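Local coordinates for protein N-ACETYLMURAMOYL-L-ALANINE AMIDASE CwlV (Paenibacillus polymyxa, PDB 1JWQ) that probably cleaves the amide bond between N-acetylmuramic acid and L-alanine in peptidoglycan, here as the zinc-binding catalytic domain of a longer cell-wall hydrolase, at residues Ala88-Ala100 and Leu118-Arg132. Residues are numbered along the deposited sequence; the frame is centred on the assembly and turned at random.
Sequences ASNGTETYYQRSA and LTDRGIRYGNFHVIR
Between the parallel pairs Thr92-Asp120 and Thr94-Ile123 the register slips by one residue, a beta bulge that takes up Arg121 and Gly122 (positive phi) in 120-125, an edge strand of the sheet. Strands 92-96 and 120-125, joined through helix 102-116, form a beta-alpha-beta unit; their axes run 28° from parallel. Thr92 O still accepts from Arg121 N, and Thr94 N turns to Gly122 O at 3.1 Å, which carries the pairing across the slip. The Asx turn made by Asp120 OD2 and Gly122 N (2.7 Å) fits the local bend. The bulge also leaves Arg121 O to the side chain of Arg124, which grips it side-on with NE and NH2. Arg121 and Glu93 run side by side in the same direction, modelled as a salt bridge too short to be trusted in detail; the Glu93 carboxylate also bonds Tyr145 of strand 138-145, on the inner side of strand 92-96.

Tyr95 lies beside the Arg124 side chain and presents a face to Phe128, whose CE1 stands 3.5 Å from Tyr95 CG. The planes meet at 70°, a T-shaped stack, and Tyr95 OH reaches Glu93 OE1. An alanine in place of Tyr95 is likely to leave the Phe128 edge without its aromatic face and Glu93 OE1 without the hydroxyl. Phe128, the N-cap of helix 129-132, lies about 9 Å from the bound zinc, its side chain to the ion.

At the C-terminal end of the pairing, where Tyr96 lies opposite Tyr125, a second T-shaped pair sets the edge of Tyr125 toward the face of Tyr96, the planes near a right angle. Gln97, CG anti to N at chi1 -166° and bent at chi2, sends NE2 to Tyr125 OH, 2.9 Å away and in the amide plane.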
loop_
_atom_site.group_PDB
_atom_site.type_symbol
_atom_site.label_atom_id
_atom_site.label_comp_id
_atom_site.label_asym_id
_atom_site.label_seq_id
_atom_site.Cartn_x
_atom_site.Cartn_y
_atom_site.Cartn_z
ATOM N N ALA A 88 -3.793 21.648 -1.824
ATOM C CA ALA A 88 -4.569 21.607 -0.594
ATOM C C ALA A 88 -5.049 20.196 -0.255
ATOM O O ALA A 88 -5.234 19.860 0.916
ATOM C CB ALA A 88 -5.769 22.547 -0.705
ATOM N N SER A 89 -5.258 19.376 -1.281
ATOM C CA SER A 89 -5.740 18.012 -1.073
ATOM C C SER A 89 -4.847 17.244 -0.109
ATOM O O SER A 89 -3.623 17.347 -0.169
ATOM C CB SER A 89 -5.833 17.282 -2.413
ATOM O OG SER A 89 -6.695 17.985 -3.295
ATOM N N ASN A 90 -5.466 16.471 0.779
ATOM C CA ASN A 90 -4.713 15.722 1.772
ATOM C C ASN A 90 -5.534 14.602 2.391
ATOM O O ASN A 90 -6.767 14.640 2.401
ATOM C CB ASN A 90 -4.271 16.656 2.898
ATOM C CG ASN A 90 -5.454 17.260 3.640
ATOM O OD1 ASN A 90 -6.109 18.181 3.149
ATOM N ND2 ASN A 90 -5.747 16.725 4.817
ATOM N N GLY A 91 -4.841 13.603 2.919
ATOM C CA GLY A 91 -5.549 12.516 3.556
ATOM C C GLY A 91 -5.166 11.128 3.097
ATOM O O GLY A 91 -4.482 10.940 2.093
ATOM N N THR A 92 -5.644 10.156 3.862
ATOM C CA THR A 92 -5.390 8.743 3.628
ATOM C C THR A 92 -6.646 8.054 3.095
ATOM O O THR A 92 -7.744 8.246 3.628
ATOM C CB THR A 92 -4.968 8.069 4.943
ATOM O OG1 THR A 92 -3.782 8.705 5.435
ATOM C CG2 THR A 92 -4.716 6.597 4.732
ATOM N N GLU A 93 -6.473 7.239 2.054
ATOM C CA GLU A 93 -7.582 6.517 1.442
ATOM C C GLU A 93 -7.236 5.037 1.232
ATOM O O GLU A 93 -6.077 4.690 0.953
ATOM C CB GLU A 93 -7.932 7.148 0.087
ATOM C CG GLU A 93 -7.715 8.660 0.030
ATOM C CD GLU A 93 -7.880 9.244 -1.368
ATOM O OE1 GLU A 93 -7.649 8.517 -2.365
ATOM O OE2 GLU A 93 -8.227 10.445 -1.484
ATOM N N THR A 94 -8.253 4.184 1.359
ATOM C CA THR A 94 -8.105 2.744 1.174
ATOM C C THR A 94 -9.107 2.364 0.102
ATOM O O THR A 94 -10.278 2.703 0.217
ATOM C CB THR A 94 -8.441 1.971 2.445
ATOM O OG1 THR A 94 -7.485 2.294 3.465
ATOM C CG2 THR A 94 -8.400 0.468 2.156
ATOM N N TYR A 95 -8.640 1.690 -0.944
ATOM C CA TYR A 95 -9.500 1.283 -2.052
ATOM C C TYR A 95 -9.692 -0.222 -2.190
ATOM O O TYR A 95 -8.788 -1.007 -1.907
ATOM C CB TYR A 95 -8.927 1.778 -3.377
ATOM C CG TYR A 95 -8.949 3.267 -3.556
ATOM C CD1 TYR A 95 -7.886 4.062 -3.128
ATOM C CD2 TYR A 95 -10.033 3.885 -4.170
ATOM C CE1 TYR A 95 -7.905 5.441 -3.316
ATOM C CE2 TYR A 95 -10.064 5.254 -4.364
ATOM C CZ TYR A 95 -9.000 6.027 -3.938
ATOM O OH TYR A 95 -9.024 7.384 -4.156
ATOM N N TYR A 96 -10.876 -0.607 -2.655
ATOM C CA TYR A 96 -11.207 -2.002 -2.919
ATOM C C TYR A 96 -11.933 -1.918 -4.262
ATOM O O TYR A 96 -12.383 -0.835 -4.650
ATOM C CB TYR A 96 -12.168 -2.566 -1.864
ATOM C CG TYR A 96 -13.580 -2.046 -2.010
ATOM C CD1 TYR A 96 -13.945 -0.803 -1.495
ATOM C CD2 TYR A 96 -14.534 -2.762 -2.736
ATOM C CE1 TYR A 96 -15.225 -0.284 -1.705
ATOM C CE2 TYR A 96 -15.807 -2.254 -2.953
ATOM C CZ TYR A 96 -16.144 -1.014 -2.434
ATOM O OH TYR A 96 -17.397 -0.505 -2.661
ATOM N N GLN A 97 -12.045 -3.033 -4.976
ATOM C CA GLN A 97 -12.751 -3.030 -6.260
ATOM C C GLN A 97 -13.790 -4.138 -6.297
ATOM O O GLN A 97 -14.811 -4.017 -6.972
ATOM C CB GLN A 97 -11.774 -3.201 -7.431
ATOM C CG GLN A 97 -12.353 -2.872 -8.820
ATOM C CD GLN A 97 -13.170 -4.001 -9.442
ATOM O OE1 GLN A 97 -12.845 -5.181 -9.296
ATOM N NE2 GLN A 97 -14.223 -3.635 -10.169
ATOM N N ARG A 98 -13.536 -5.211 -5.557
ATOM C CA ARG A 98 -14.456 -6.342 -5.521
ATOM C C ARG A 98 -15.101 -6.527 -4.158
ATOM O O ARG A 98 -14.512 -6.214 -3.129
ATOM C CB ARG A 98 -13.728 -7.628 -5.917
ATOM C CG ARG A 98 -13.370 -7.689 -7.387
ATOM C CD ARG A 98 -12.356 -8.781 -7.683
ATOM N NE ARG A 98 -11.046 -8.485 -7.111
ATOM C CZ ARG A 98 -10.538 -9.081 -6.036
ATOM N NH1 ARG A 98 -11.233 -10.020 -5.405
ATOM N NH2 ARG A 98 -9.331 -8.741 -5.597
ATOM N N SER A 99 -16.326 -7.037 -4.163
ATOM C CA SER A 99 -17.052 -7.270 -2.924
ATOM C C SER A 99 -16.250 -8.114 -1.935
ATOM O O SER A 99 -16.211 -7.816 -0.744
ATOM C CB SER A 99 -18.384 -7.968 -3.220
ATOM O OG SER A 99 -19.051 -8.302 -2.015
ATOM N N ALA A 100 -15.610 -9.167 -2.437
ATOM C CA ALA A 100 -14.829 -10.072 -1.599
ATOM C C ALA A 100 -13.628 -9.416 -0.916
ATOM O O ALA A 100 -13.002 -10.020 -0.041
ATOM C CB ALA A 100 -14.366 -11.274 -2.426
ATOM N N LEU A 118 -3.250 11.192 9.377
ATOM C CA LEU A 118 -3.667 12.185 8.395
ATOM C C LEU A 118 -5.188 12.168 8.295
ATOM O O LEU A 118 -5.847 11.329 8.912
ATOM C CB LEU A 118 -3.047 11.870 7.034
ATOM C CG LEU A 118 -1.524 11.692 7.030
ATOM C CD1 LEU A 118 -1.069 11.269 5.637
ATOM C CD2 LEU A 118 -0.843 12.992 7.449
ATOM N N THR A 119 -5.749 13.090 7.523
ATOM C CA THR A 119 -7.195 13.139 7.388
ATOM C C THR A 119 -7.718 11.822 6.835
ATOM O O THR A 119 -7.260 11.343 5.796
ATOM C CB THR A 119 -7.638 14.286 6.474
ATOM O OG1 THR A 119 -7.214 15.532 7.041
ATOM C CG2 THR A 119 -9.157 14.291 6.327
ATOM N N ASP A 120 -8.676 11.242 7.548
ATOM C CA ASP A 120 -9.272 9.974 7.155
ATOM C C ASP A 120 -10.256 10.166 6.012
ATOM O O ASP A 120 -11.385 10.611 6.221
ATOM C CB ASP A 120 -9.984 9.350 8.354
ATOM C CG ASP A 120 -10.624 8.022 8.028
ATOM O OD1 ASP A 120 -11.230 7.425 8.938
ATOM O OD2 ASP A 120 -10.524 7.573 6.868
ATOM N N ARG A 121 -9.828 9.822 4.802
ATOM C CA ARG A 121 -10.689 9.962 3.637
ATOM C C ARG A 121 -11.520 8.701 3.395
ATOM O O ARG A 121 -12.223 8.589 2.391
ATOM C CB ARG A 121 -9.852 10.306 2.405
ATOM C CG ARG A 121 -9.079 11.622 2.523
ATOM C CD ARG A 121 -8.256 11.854 1.266
ATOM N NE ARG A 121 -9.124 11.947 0.099
ATOM C CZ ARG A 121 -9.498 13.087 -0.468
ATOM N NH1 ARG A 121 -9.067 14.246 0.018
ATOM N NH2 ARG A 121 -10.327 13.066 -1.504
ATOM N N GLY A 122 -11.428 7.756 4.328
ATOM C CA GLY A 122 -12.206 6.533 4.256
ATOM C C GLY A 122 -11.856 5.456 3.250
ATOM O O GLY A 122 -10.798 5.474 2.615
ATOM N N ILE A 123 -12.775 4.500 3.131
ATOM C CA ILE A 123 -12.650 3.368 2.221
ATOM C C ILE A 123 -13.500 3.679 0.999
ATOM O O ILE A 123 -14.679 4.007 1.123
ATOM C CB ILE A 123 -13.148 2.078 2.898
ATOM C CG1 ILE A 123 -12.324 1.827 4.167
ATOM C CG2 ILE A 123 -13.030 0.903 1.944
ATOM C CD1 ILE A 123 -12.892 0.756 5.081
ATOM N N ARG A 124 -12.899 3.572 -0.180
ATOM C CA ARG A 124 -13.604 3.899 -1.411
ATOM C C ARG A 124 -13.448 2.848 -2.498
ATOM O O ARG A 124 -12.517 2.047 -2.478
ATOM C CB ARG A 124 -13.073 5.229 -1.949
ATOM C CG ARG A 124 -12.858 6.283 -0.872
ATOM C CD ARG A 124 -12.286 7.564 -1.452
ATOM N NE ARG A 124 -12.410 8.668 -0.508
ATOM C CZ ARG A 124 -12.535 9.942 -0.861
ATOM N NH1 ARG A 124 -12.548 10.272 -2.145
ATOM N NH2 ARG A 124 -12.661 10.882 0.067
ATOM N N TYR A 125 -14.373 2.865 -3.450
ATOM C CA TYR A 125 -14.307 1.947 -4.568
ATOM C C TYR A 125 -13.314 2.550 -5.546
ATOM O O TYR A 125 -13.315 3.759 -5.779
ATOM C CB TYR A 125 -15.671 1.800 -5.251
ATOM C CG TYR A 125 -15.590 1.092 -6.587
ATOM C CD1 TYR A 125 -15.441 1.811 -7.775
ATOM C CD2 TYR A 125 -15.627 -0.294 -6.660
ATOM C CE1 TYR A 125 -15.334 1.159 -9.003
ATOM C CE2 TYR A 125 -15.519 -0.957 -7.881
ATOM C CZ TYR A 125 -15.373 -0.224 -9.047
ATOM O OH TYR A 125 -15.268 -0.879 -10.248
ATOM N N GLY A 126 -12.452 1.707 -6.098
ATOM C CA GLY A 126 -11.475 2.174 -7.060
ATOM C C GLY A 126 -11.285 1.120 -8.130
ATOM O O GLY A 126 -10.943 -0.024 -7.825
ATOM N N ASN A 127 -11.523 1.488 -9.383
ATOM C CA ASN A 127 -11.357 0.545 -10.475
ATOM C C ASN A 127 -9.903 0.516 -10.918
ATOM O O ASN A 127 -9.552 1.018 -11.983
ATOM C CB ASN A 127 -12.262 0.909 -11.653
ATOM C CG ASN A 127 -12.179 -0.106 -12.776
ATOM O OD1 ASN A 127 -12.073 -1.309 -12.529
ATOM N ND2 ASN A 127 -12.239 0.367 -14.012
ATOM N N PHE A 128 -9.061 -0.087 -10.085
ATOM C CA PHE A 128 -7.632 -0.185 -10.360
ATOM C C PHE A 128 -7.277 -1.626 -10.703
ATOM O O PHE A 128 -7.658 -2.556 -9.994
ATOM C CB PHE A 128 -6.843 0.286 -9.137
ATOM C CG PHE A 128 -7.230 1.664 -8.663
ATOM C CD1 PHE A 128 -7.379 1.930 -7.306
ATOM C CD2 PHE A 128 -7.458 2.692 -9.576
ATOM C CE1 PHE A 128 -7.753 3.194 -6.860
ATOM C CE2 PHE A 128 -7.835 3.964 -9.138
ATOM C CZ PHE A 128 -7.982 4.214 -7.779
ATOM N N HIS A 129 -6.536 -1.794 -11.791
ATOM C CA HIS A 129 -6.137 -3.105 -12.283
ATOM C C HIS A 129 -5.696 -4.107 -11.218
ATOM O O HIS A 129 -6.245 -5.201 -11.127
ATOM C CB HIS A 129 -5.018 -2.944 -13.321
ATOM C CG HIS A 129 -4.663 -4.212 -14.036
ATOM N ND1 HIS A 129 -4.805 -4.359 -15.398
ATOM C CD2 HIS A 129 -4.171 -5.388 -13.580
ATOM C CE1 HIS A 129 -4.416 -5.572 -15.751
ATOM N NE2 HIS A 129 -4.026 -6.216 -14.667
ATOM N N VAL A 130 -4.707 -3.740 -10.412
ATOM C CA VAL A 130 -4.203 -4.674 -9.409
ATOM C C VAL A 130 -5.207 -5.172 -8.372
ATOM O O VAL A 130 -5.036 -6.269 -7.841
ATOM C CB VAL A 130 -2.950 -4.106 -8.691
ATOM C CG1 VAL A 130 -1.865 -3.804 -9.723
ATOM C CG2 VAL A 130 -3.304 -2.860 -7.908
ATOM N N ILE A 131 -6.250 -4.398 -8.078
ATOM C CA ILE A 131 -7.236 -4.865 -7.105
ATOM C C ILE A 131 -8.491 -5.414 -7.796
ATOM O O ILE A 131 -9.352 -6.025 -7.162
ATOM C CB ILE A 131 -7.613 -3.750 -6.076
ATOM C CG1 ILE A 131 -8.076 -2.469 -6.782
ATOM C CG2 ILE A 131 -6.395 -3.434 -5.205
ATOM C CD1 ILE A 131 -8.578 -1.387 -5.813
ATOM N N ARG A 132 -8.565 -5.213 -9.108
ATOM C CA ARG A 132 -9.692 -5.691 -9.904
ATOM C C ARG A 132 -9.442 -7.088 -10.464
ATOM O O ARG A 132 -10.307 -7.960 -10.386
ATOM C CB ARG A 132 -9.946 -4.752 -11.082
ATOM C CG ARG A 132 -10.993 -5.279 -12.056
ATOM C CD ARG A 132 -11.143 -4.367 -13.262
ATOM N NE ARG A 132 -9.947 -4.358 -14.099
ATOM C CZ ARG A 132 -9.238 -3.268 -14.382
ATOM N NH1 ARG A 132 -9.601 -2.090 -13.893
ATOM N NH2 ARG A 132 -8.168 -3.355 -15.159
HETATM O O HOH W 1 -9.721 10.547 -3.711
HETATM O O HOH W 2 -11.681 8.611 -4.881
HETATM O O HOH W 3 -10.403 -5.500 -4.564
#